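Cytochrome c-550 (Paracoccus denitrificans, PDB 1COT) probably carries electrons between redox partners as a small soluble c-type cytochrome, using a covalently bound heme c as its redox centre. Local coordinates at residues K14-H19 and D28-G33; Y40-R45 and A113-N118; V80-P85 and T101-K106. All coordinates share one frame; numbering follows the deposited sequence.

Contact 1: residues K14-H19 and D28-G33. With HEC (heme c), chain B.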
# COMPACT_ATOMS: atom_id res chain seq x y z
N LYS A 14 6.89 -8.70 -6.79
CA LYS A 14 5.75 -8.41 -7.65
C LYS A 14 5.39 -6.94 -7.56
O LYS A 14 4.70 -6.40 -8.43
CB LYS A 14 4.50 -9.14 -7.15
CG LYS A 14 4.41 -10.51 -7.76
CD LYS A 14 4.55 -11.57 -6.70
CE LYS A 14 4.59 -12.93 -7.35
NZ LYS A 14 5.07 -13.94 -6.41
N CYS A 15 5.83 -6.29 -6.49
CA CYS A 15 5.50 -4.89 -6.28
C CYS A 15 6.56 -3.90 -6.67
O CYS A 15 6.28 -2.74 -6.98
CB CYS A 15 5.33 -4.65 -4.77
SG CYS A 15 4.29 -5.92 -4.01
N LYS A 16 7.79 -4.38 -6.62
CA LYS A 16 8.92 -3.55 -6.90
C LYS A 16 9.01 -2.74 -8.18
O LYS A 16 9.69 -1.72 -8.23
CB LYS A 16 10.19 -4.06 -6.29
CG LYS A 16 10.92 -5.02 -7.20
CD LYS A 16 12.11 -5.59 -6.46
CE LYS A 16 13.13 -6.18 -7.40
NZ LYS A 16 14.26 -6.81 -6.69
N ALA A 17 8.32 -3.22 -9.20
CA ALA A 17 8.31 -2.53 -10.47
C ALA A 17 7.73 -1.13 -10.29
O ALA A 17 8.05 -0.22 -11.05
CB ALA A 17 7.51 -3.32 -11.49
N CYS A 18 6.82 -0.95 -9.33
CA CYS A 18 6.18 0.35 -9.10
C CYS A 18 6.41 0.97 -7.75
O CYS A 18 6.07 2.12 -7.54
CB CYS A 18 4.67 0.12 -9.19
SG CYS A 18 4.26 -0.64 -10.77
N HIS A 19 6.93 0.18 -6.81
CA HIS A 19 7.14 0.69 -5.47
C HIS A 19 8.52 0.38 -4.90
O HIS A 19 8.99 -0.75 -4.98
CB HIS A 19 6.14 -0.06 -4.55
CG HIS A 19 4.68 0.21 -4.73
ND1 HIS A 19 4.12 1.42 -4.35
CD2 HIS A 19 3.67 -0.57 -5.22
CE1 HIS A 19 2.82 1.36 -4.61
NE2 HIS A 19 2.52 0.18 -5.14
N ASP A 28 18.04 3.18 0.69
CA ASP A 28 17.23 2.25 -0.05
C ASP A 28 17.19 0.91 0.67
O ASP A 28 18.23 0.36 1.01
CB ASP A 28 17.79 1.96 -1.46
CG ASP A 28 17.45 3.00 -2.48
OD1 ASP A 28 16.31 3.61 -2.25
OD2 ASP A 28 18.15 3.23 -3.45
N ILE A 29 15.98 0.42 0.93
CA ILE A 29 15.79 -0.86 1.58
C ILE A 29 15.57 -1.80 0.40
O ILE A 29 16.29 -2.77 0.21
CB ILE A 29 14.73 -0.88 2.65
CG1 ILE A 29 15.29 -0.04 3.78
CG2 ILE A 29 14.58 -2.33 3.11
CD1 ILE A 29 14.21 0.52 4.70
N ILE A 30 14.59 -1.47 -0.43
CA ILE A 30 14.28 -2.22 -1.64
C ILE A 30 14.23 -1.16 -2.72
O ILE A 30 13.39 -0.26 -2.68
CB ILE A 30 12.96 -2.99 -1.72
CG1 ILE A 30 12.87 -4.11 -0.68
CG2 ILE A 30 12.72 -3.53 -3.13
CD1 ILE A 30 14.02 -5.10 -0.74
N LYS A 31 15.14 -1.26 -3.68
CA LYS A 31 15.12 -0.27 -4.74
C LYS A 31 13.96 -0.65 -5.65
O LYS A 31 13.76 -1.80 -5.97
CB LYS A 31 16.43 -0.13 -5.48
CG LYS A 31 16.94 1.31 -5.47
CD LYS A 31 18.15 1.53 -6.36
CE LYS A 31 17.92 2.49 -7.52
NZ LYS A 31 19.15 3.17 -7.96
N GLY A 32 13.17 0.33 -6.06
CA GLY A 32 12.03 -0.02 -6.88
C GLY A 32 11.61 1.18 -7.70
O GLY A 32 12.23 2.24 -7.59
N GLY A 33 10.57 1.01 -8.50
CA GLY A 33 10.09 2.08 -9.34
C GLY A 33 9.39 3.16 -8.55
O GLY A 33 9.23 3.11 -7.32
FE HEC B . 0.75 -0.50 -5.45
CHA HEC B . -0.63 2.34 -4.31
CHB HEC B . 0.67 -1.81 -2.36
CHC HEC B . 2.13 -3.38 -6.61
CHD HEC B . 0.97 0.82 -8.56
NA HEC B . 0.14 0.11 -3.69
C1A HEC B . -0.41 1.36 -3.42
C2A HEC B . -0.72 1.45 -2.01
C3A HEC B . -0.36 0.29 -1.44
C4A HEC B . 0.17 -0.53 -2.48
CMA HEC B . -0.49 -0.12 0.01
CAA HEC B . -1.34 2.65 -1.34
CBA HEC B . -0.21 3.55 -0.81
CGA HEC B . -0.64 4.78 0.00
O1A HEC B . 0.24 5.59 0.04
O2A HEC B . -1.71 4.94 0.55
NB HEC B . 1.27 -2.23 -4.69
C1B HEC B . 1.21 -2.54 -3.36
C2B HEC B . 1.73 -3.86 -3.19
C3B HEC B . 2.12 -4.28 -4.38
C4B HEC B . 1.82 -3.28 -5.30
CMB HEC B . 1.76 -4.58 -1.82
CAB HEC B . 2.61 -5.64 -4.70
CBB HEC B . 1.82 -6.87 -4.38
NC HEC B . 1.38 -1.17 -7.18
C1C HEC B . 1.94 -2.37 -7.49
C2C HEC B . 2.31 -2.42 -8.89
C3C HEC B . 1.98 -1.22 -9.43
C4C HEC B . 1.43 -0.45 -8.36
CMC HEC B . 2.93 -3.62 -9.59
CAC HEC B . 2.16 -0.72 -10.84
CBC HEC B . 2.08 -1.49 -12.12
ND HEC B . 0.23 1.23 -6.29
C1D HEC B . 0.42 1.58 -7.60
C2D HEC B . -0.06 2.93 -7.80
C3D HEC B . -0.49 3.34 -6.58
C4D HEC B . -0.32 2.28 -5.66
CMD HEC B . -0.08 3.70 -9.10
CAD HEC B . -1.17 4.62 -6.28
CBD HEC B . -2.67 4.22 -6.38
CGD HEC B . -3.67 5.30 -6.56
O1D HEC B . -3.41 6.48 -6.51
O2D HEC B . -4.85 4.90 -6.74
O HOH W 1 15.19 -4.12 -6.40
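Lys16 lays its aliphatic chain across the side chain of Ile30 at about a right angle, with CD 4.0 Å from Ile30 CG2. The crossing depends on the first torsion of Lys16, which sets CG between the backbone N and the carbonyl carbon (chi1 89°); from there the chain runs on extended. A lysine suits this exposed position because its methylenes lie against the isoleucine methyl CG2 while its ammonium stays at the surface, where NZ donates to a water that in turn donates to Lys31 O. Gly33 N gives a hydrogen bond of 2.9 Å to Lys16 O, and a supplementary CA-H...O contact joins Gly33 CA to Ala17 O. Glycine suits both Gly32 and Gly33, since a CB on Gly32 would clash with Lys16 O and His19 O, and one on Gly33 with Ala17 O.

Residues 15-19 form the CXXCH motif of c-type cytochromes. Cys15 SG and Cys18 SG are bonded to the former vinyl carbons CAB and CAC of the heme, and Cys15 O accepts from both Cys18 N and His19 N, holding the turn together. His19 sends NE2 to the iron at 1.9 Å, while its ND1 donates to Pro37 O. That second-shell bond fixes the rotation of the ring and would be expected to make the imidazole a stronger electron donor to the iron, whose other axial ligand is Met100. Two thioethers and one axial nitrogen thus fasten the heme to a short turn, and the glycine loop backs that turn through one main-chain hydrogen bond and a CA-H...O contact.

Contact 2: residues Y40-R45 and A113-N118. With HEC (heme c), chain B.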
# COMPACT_ATOMS: atom_id res chain seq x y z
N TYR A 40 7.90 2.42 2.41
CA TYR A 40 8.54 2.40 3.71
C TYR A 40 7.54 3.08 4.64
O TYR A 40 6.96 4.11 4.30
CB TYR A 40 9.78 3.30 3.70
CG TYR A 40 10.28 3.45 5.11
CD1 TYR A 40 9.82 4.45 5.97
CD2 TYR A 40 11.23 2.56 5.60
CE1 TYR A 40 10.24 4.60 7.29
CE2 TYR A 40 11.67 2.69 6.92
CZ TYR A 40 11.19 3.69 7.75
OH TYR A 40 11.65 3.79 9.04
N GLY A 41 7.36 2.49 5.82
CA GLY A 41 6.46 3.00 6.84
C GLY A 41 5.00 3.07 6.43
O GLY A 41 4.24 3.87 6.98
N VAL A 42 4.57 2.24 5.47
CA VAL A 42 3.17 2.30 5.05
C VAL A 42 2.20 1.85 6.13
O VAL A 42 1.10 2.38 6.25
CB VAL A 42 2.87 1.60 3.71
CG1 VAL A 42 3.11 0.09 3.83
CG2 VAL A 42 1.47 1.89 3.22
N VAL A 43 2.62 0.88 6.94
CA VAL A 43 1.71 0.44 7.99
C VAL A 43 1.63 1.52 9.04
O VAL A 43 2.65 1.96 9.58
CB VAL A 43 2.15 -0.89 8.61
CG1 VAL A 43 1.11 -1.39 9.61
CG2 VAL A 43 2.41 -1.92 7.52
N GLY A 44 0.41 1.96 9.34
CA GLY A 44 0.19 3.00 10.32
C GLY A 44 0.18 4.37 9.67
O GLY A 44 -0.16 5.37 10.31
N ARG A 45 0.52 4.44 8.39
CA ARG A 45 0.52 5.73 7.71
C ARG A 45 -0.87 6.10 7.22
O ARG A 45 -1.62 5.23 6.78
CB ARG A 45 1.44 5.57 6.53
CG ARG A 45 1.59 6.78 5.65
CD ARG A 45 2.77 6.54 4.73
NE ARG A 45 2.39 6.09 3.40
CZ ARG A 45 3.27 5.53 2.56
NH1 ARG A 45 4.54 5.35 2.89
NH2 ARG A 45 2.85 5.16 1.36
N ALA A 113 3.26 -8.52 5.93
CA ALA A 113 4.17 -8.70 7.05
C ALA A 113 5.51 -8.03 6.76
O ALA A 113 6.14 -7.43 7.63
CB ALA A 113 4.37 -10.19 7.33
N PHE A 114 5.95 -8.12 5.52
CA PHE A 114 7.20 -7.51 5.14
C PHE A 114 7.05 -6.00 5.15
O PHE A 114 7.98 -5.30 5.52
CB PHE A 114 7.50 -7.96 3.72
CG PHE A 114 8.74 -7.36 3.17
CD1 PHE A 114 9.99 -7.67 3.72
CD2 PHE A 114 8.63 -6.53 2.06
CE1 PHE A 114 11.16 -7.14 3.18
CE2 PHE A 114 9.80 -6.00 1.50
CZ PHE A 114 11.03 -6.31 2.07
N LEU A 115 5.89 -5.49 4.72
CA LEU A 115 5.70 -4.06 4.74
C LEU A 115 5.76 -3.60 6.19
O LEU A 115 6.28 -2.54 6.51
CB LEU A 115 4.34 -3.70 4.16
CG LEU A 115 4.29 -3.99 2.67
CD1 LEU A 115 2.90 -3.65 2.15
CD2 LEU A 115 5.33 -3.14 1.93
N ALA A 116 5.21 -4.42 7.08
CA ALA A 116 5.21 -4.10 8.49
C ALA A 116 6.62 -4.08 9.07
O ALA A 116 6.98 -3.26 9.90
CB ALA A 116 4.35 -5.10 9.24
N GLN A 117 7.44 -5.01 8.61
CA GLN A 117 8.79 -5.06 9.08
C GLN A 117 9.49 -3.75 8.73
O GLN A 117 10.36 -3.25 9.43
CB GLN A 117 9.46 -6.27 8.39
CG GLN A 117 11.00 -6.27 8.48
CD GLN A 117 11.61 -7.51 7.87
OE1 GLN A 117 11.44 -8.63 8.40
NE2 GLN A 117 12.35 -7.34 6.78
N ASN A 118 9.08 -3.20 7.59
CA ASN A 118 9.62 -1.96 7.08
C ASN A 118 8.82 -0.72 7.49
O ASN A 118 8.90 0.32 6.85
CB ASN A 118 9.86 -2.04 5.56
CG ASN A 118 10.98 -3.02 5.28
OD1 ASN A 118 12.15 -2.72 5.55
ND2 ASN A 118 10.63 -4.21 4.79
FE HEC B . 0.75 -0.50 -5.45
CHA HEC B . -0.63 2.34 -4.31
CHB HEC B . 0.67 -1.81 -2.36
CHC HEC B . 2.13 -3.38 -6.61
CHD HEC B . 0.97 0.82 -8.56
NA HEC B . 0.14 0.11 -3.69
C1A HEC B . -0.41 1.36 -3.42
C2A HEC B . -0.72 1.45 -2.01
C3A HEC B . -0.36 0.29 -1.44
C4A HEC B . 0.17 -0.53 -2.48
CMA HEC B . -0.49 -0.12 0.01
CAA HEC B . -1.34 2.65 -1.34
CBA HEC B . -0.21 3.55 -0.81
CGA HEC B . -0.64 4.78 0.00
O1A HEC B . 0.24 5.59 0.04
O2A HEC B . -1.71 4.94 0.55
NB HEC B . 1.27 -2.23 -4.69
C1B HEC B . 1.21 -2.54 -3.36
C2B HEC B . 1.73 -3.86 -3.19
C3B HEC B . 2.12 -4.28 -4.38
C4B HEC B . 1.82 -3.28 -5.30
CMB HEC B . 1.76 -4.58 -1.82
CAB HEC B . 2.61 -5.64 -4.70
CBB HEC B . 1.82 -6.87 -4.38
NC HEC B . 1.38 -1.17 -7.18
C1C HEC B . 1.94 -2.37 -7.49
C2C HEC B . 2.31 -2.42 -8.89
C3C HEC B . 1.98 -1.22 -9.43
C4C HEC B . 1.43 -0.45 -8.36
CMC HEC B . 2.93 -3.62 -9.59
CAC HEC B . 2.16 -0.72 -10.84
CBC HEC B . 2.08 -1.49 -12.12
ND HEC B . 0.23 1.23 -6.29
C1D HEC B . 0.42 1.58 -7.60
C2D HEC B . -0.06 2.93 -7.80
C3D HEC B . -0.49 3.34 -6.58
C4D HEC B . -0.32 2.28 -5.66
CMD HEC B . -0.08 3.70 -9.10
CAD HEC B . -1.17 4.62 -6.28
CBD HEC B . -2.67 4.22 -6.38
CGD HEC B . -3.67 5.30 -6.56
O1D HEC B . -3.41 6.48 -6.51
O2D HEC B . -4.85 4.90 -6.74
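Gly41 N donates to Asn118 O across 2.9 Å, joining a loop to the residue where the chain leaves helix 108-117. Gly41 itself has positive phi, a conformation that glycine adopts easily. Beyond it a type II beta turn runs from Val42 to Arg45, with Gly44 at the position where a side chain would jam against the preceding carbonyl.

The same Asn118 O sits 3.4 Å above one face of the Tyr40 ring, displaced toward its rim on the CD2 side; the tyrosine suits the place by offering the carbonyl a broad face. Replacing Tyr40 by an alanine would probably strip this carbonyl of its aromatic cover and open a gap beside the helix end. Asn118 turns its amide back, so that ND2 donates to Phe114 O at 3.0 Å and lies over one face of the Phe114 ring. Branched and small apolar residues fill the rest of the interface: Val42 CG1 is 4.0 Å from Leu115 CB, and with Val43 CG1 anti to the backbone N (chi1 -174°), Val43 CG2 falls beside N and rests on Ala116 CA at 3.7 Å, where the small alanine permits a close approach. Arg45 is long enough to reach the heme, its NH2 donating to propionate oxygen O1A at 3.0 Å at the guanidinium edge, while NH1 donates to Asn38 O.

Around this interface, Phe114 reaches Glu9 of helix 5-11. Tyr40, Phe114 and Asn118 all meet Ile21, so loop and helix end share a neighbour in strand 21-22, while Val43 and Ala116 both pack on helix 73-81, through Leu76 and Glu73.

Contact 3: residues V80-P85 and T101-K106. With HEC (heme c), chain B.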
# COMPACT_ATOMS: atom_id res chain seq x y z
N VAL A 80 -4.73 -4.88 -1.28
CA VAL A 80 -3.85 -5.49 -2.29
C VAL A 80 -4.50 -6.66 -2.98
O VAL A 80 -4.05 -7.08 -4.05
CB VAL A 80 -2.43 -5.85 -1.87
CG1 VAL A 80 -1.75 -4.68 -1.18
CG2 VAL A 80 -2.41 -7.07 -0.95
N THR A 81 -5.54 -7.19 -2.36
CA THR A 81 -6.24 -8.30 -2.97
C THR A 81 -6.81 -7.80 -4.29
O THR A 81 -6.75 -8.48 -5.31
CB THR A 81 -7.35 -8.84 -2.06
OG1 THR A 81 -6.78 -9.31 -0.86
CG2 THR A 81 -8.06 -9.98 -2.77
N ASP A 82 -7.36 -6.60 -4.27
CA ASP A 82 -7.94 -5.96 -5.44
C ASP A 82 -8.39 -4.58 -5.02
O ASP A 82 -9.41 -4.41 -4.36
CB ASP A 82 -9.13 -6.72 -6.05
CG ASP A 82 -9.58 -6.18 -7.37
OD1 ASP A 82 -9.09 -5.01 -7.71
OD2 ASP A 82 -10.36 -6.78 -8.08
N PRO A 83 -7.59 -3.61 -5.39
CA PRO A 83 -7.88 -2.24 -5.03
C PRO A 83 -9.25 -1.72 -5.42
O PRO A 83 -9.89 -0.96 -4.67
CB PRO A 83 -6.79 -1.41 -5.71
CG PRO A 83 -5.63 -2.37 -5.93
CD PRO A 83 -6.27 -3.73 -6.07
N LYS A 84 -9.71 -2.12 -6.60
CA LYS A 84 -10.98 -1.70 -7.14
C LYS A 84 -12.17 -1.81 -6.20
O LYS A 84 -12.79 -0.81 -5.82
CB LYS A 84 -11.24 -2.19 -8.55
CG LYS A 84 -12.54 -1.67 -9.15
CD LYS A 84 -12.69 -0.16 -9.28
CE LYS A 84 -14.07 0.30 -9.74
NZ LYS A 84 -14.07 1.03 -11.01
N PRO A 85 -12.52 -3.02 -5.82
CA PRO A 85 -13.66 -3.21 -4.94
C PRO A 85 -13.50 -2.53 -3.60
O PRO A 85 -14.46 -2.07 -2.97
CB PRO A 85 -13.78 -4.72 -4.76
CG PRO A 85 -12.67 -5.38 -5.58
CD PRO A 85 -11.95 -4.28 -6.34
N THR A 101 -3.97 -1.09 -10.60
CA THR A 101 -4.84 -2.14 -11.08
C THR A 101 -4.32 -3.51 -10.68
O THR A 101 -5.01 -4.52 -10.80
CB THR A 101 -4.94 -2.13 -12.62
OG1 THR A 101 -3.65 -2.26 -13.18
CG2 THR A 101 -5.60 -0.84 -13.11
N PHE A 102 -3.08 -3.55 -10.20
CA PHE A 102 -2.47 -4.81 -9.80
C PHE A 102 -3.24 -5.47 -8.67
O PHE A 102 -3.64 -4.80 -7.72
CB PHE A 102 -1.06 -4.53 -9.30
CG PHE A 102 -0.23 -5.77 -9.21
CD1 PHE A 102 0.30 -6.33 -10.38
CD2 PHE A 102 0.02 -6.35 -7.97
CE1 PHE A 102 1.10 -7.47 -10.35
CE2 PHE A 102 0.80 -7.49 -7.90
CZ PHE A 102 1.33 -8.02 -9.09
N LYS A 103 -3.44 -6.77 -8.78
CA LYS A 103 -4.16 -7.51 -7.77
C LYS A 103 -3.31 -8.64 -7.27
O LYS A 103 -2.57 -9.26 -8.03
CB LYS A 103 -5.40 -8.18 -8.37
CG LYS A 103 -6.37 -7.22 -9.03
CD LYS A 103 -7.28 -7.89 -10.06
CE LYS A 103 -7.56 -7.01 -11.25
NZ LYS A 103 -7.34 -7.65 -12.54
N MET A 104 -3.44 -8.92 -5.98
CA MET A 104 -2.69 -10.01 -5.39
C MET A 104 -3.69 -10.96 -4.76
O MET A 104 -4.27 -10.65 -3.72
CB MET A 104 -1.65 -9.51 -4.38
CG MET A 104 -0.40 -10.34 -4.43
SD MET A 104 0.39 -10.33 -2.81
CE MET A 104 1.93 -11.19 -3.21
N GLY A 105 -3.90 -12.11 -5.40
CA GLY A 105 -4.86 -13.09 -4.91
C GLY A 105 -4.38 -14.09 -3.88
O GLY A 105 -5.18 -14.86 -3.35
N LYS A 106 -3.10 -14.11 -3.59
CA LYS A 106 -2.65 -15.06 -2.60
C LYS A 106 -1.38 -14.52 -1.96
O LYS A 106 -0.72 -13.66 -2.53
CB LYS A 106 -2.42 -16.44 -3.18
CG LYS A 106 -1.25 -16.45 -4.15
CD LYS A 106 -1.04 -17.71 -4.97
CE LYS A 106 0.35 -17.83 -5.57
NZ LYS A 106 0.70 -19.20 -5.99
FE HEC B . 0.75 -0.50 -5.45
CHA HEC B . -0.63 2.34 -4.31
CHB HEC B . 0.67 -1.81 -2.36
CHC HEC B . 2.13 -3.38 -6.61
CHD HEC B . 0.97 0.82 -8.56
NA HEC B . 0.14 0.11 -3.69
C1A HEC B . -0.41 1.36 -3.42
C2A HEC B . -0.72 1.45 -2.01
C3A HEC B . -0.36 0.29 -1.44
C4A HEC B . 0.17 -0.53 -2.48
CMA HEC B . -0.49 -0.12 0.01
CAA HEC B . -1.34 2.65 -1.34
CBA HEC B . -0.21 3.55 -0.81
CGA HEC B . -0.64 4.78 0.00
O1A HEC B . 0.24 5.59 0.04
O2A HEC B . -1.71 4.94 0.55
NB HEC B . 1.27 -2.23 -4.69
C1B HEC B . 1.21 -2.54 -3.36
C2B HEC B . 1.73 -3.86 -3.19
C3B HEC B . 2.12 -4.28 -4.38
C4B HEC B . 1.82 -3.28 -5.30
CMB HEC B . 1.76 -4.58 -1.82
CAB HEC B . 2.61 -5.64 -4.70
CBB HEC B . 1.82 -6.87 -4.38
NC HEC B . 1.38 -1.17 -7.18
C1C HEC B . 1.94 -2.37 -7.49
C2C HEC B . 2.31 -2.42 -8.89
C3C HEC B . 1.98 -1.22 -9.43
C4C HEC B . 1.43 -0.45 -8.36
CMC HEC B . 2.93 -3.62 -9.59
CAC HEC B . 2.16 -0.72 -10.84
CBC HEC B . 2.08 -1.49 -12.12
ND HEC B . 0.23 1.23 -6.29
C1D HEC B . 0.42 1.58 -7.60
C2D HEC B . -0.06 2.93 -7.80
C3D HEC B . -0.49 3.34 -6.58
C4D HEC B . -0.32 2.28 -5.66
CMD HEC B . -0.08 3.70 -9.10
CAD HEC B . -1.17 4.62 -6.28
CBD HEC B . -2.67 4.22 -6.38
CGD HEC B . -3.67 5.30 -6.56
O1D HEC B . -3.41 6.48 -6.51
O2D HEC B . -4.85 4.90 -6.74
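Lys103 lies alongside Asp82, pointing the same way, with CG 3.7 Å from Asp82 OD1. Asp82 is the N-cap of helix 83-91: its short carboxylate can reach back to the helix start, where OD1 accepts from Lys84 N from above the carboxylate plane. Pro83 rests CD against Phe102 O and also touches Met100.

The main chains are joined by Met104 N, which donates to Val80 O at 2.7 Å, with a weak second bond to Thr81 O. Thr81 CA makes a nearly straight CA-H...O contact to Met104 O.

Phe102, with CG anti to the backbone N (chi1 -164°), lays one ring face over the heme methyl CMC, 3.8 Å from the ring plane, and brings CE2 to 3.7 Å from heme CBB; its apolar surface matches both groups. From helix 73-81, Val80 brings CG1 to 3.6 Å from heme CMB, and its CG2 packs on Met104 CB; the long, flexible Met104 side chain carries on past CBB toward Val111 of helix 108-117.

Because Lys103 NZ stays 5.5 Å from Asp82 OD2, the lysine offers methylenes to the carboxylate, and its charge would act on the aspartate only at longer range, without a salt bridge.

Overall arrangement
Along the chain contact 1 closes before contact 2 opens, and contact 3 is nested inside the long loop that contact 2 closes. Their centres are about 14 Å (contacts 1 and 2), 17 Å (1 and 3) and 18 Å (2 and 3) apart. Contacts 2 and 3 lie on opposite sides of the chain's centre without touching, yet helix 73-81 supplies residues to contact 3 and packs on contact 2, while helix 108-117 does the reverse. Contact 1 packs on contact 2 through Ile29 and Ile30, and on contact 3 where Lys14 O nears Phe102. All three reach the heme, so separate parts of a helix-and-loop fold are gathered around the cofactor, in keeping with its probable electron-transfer role.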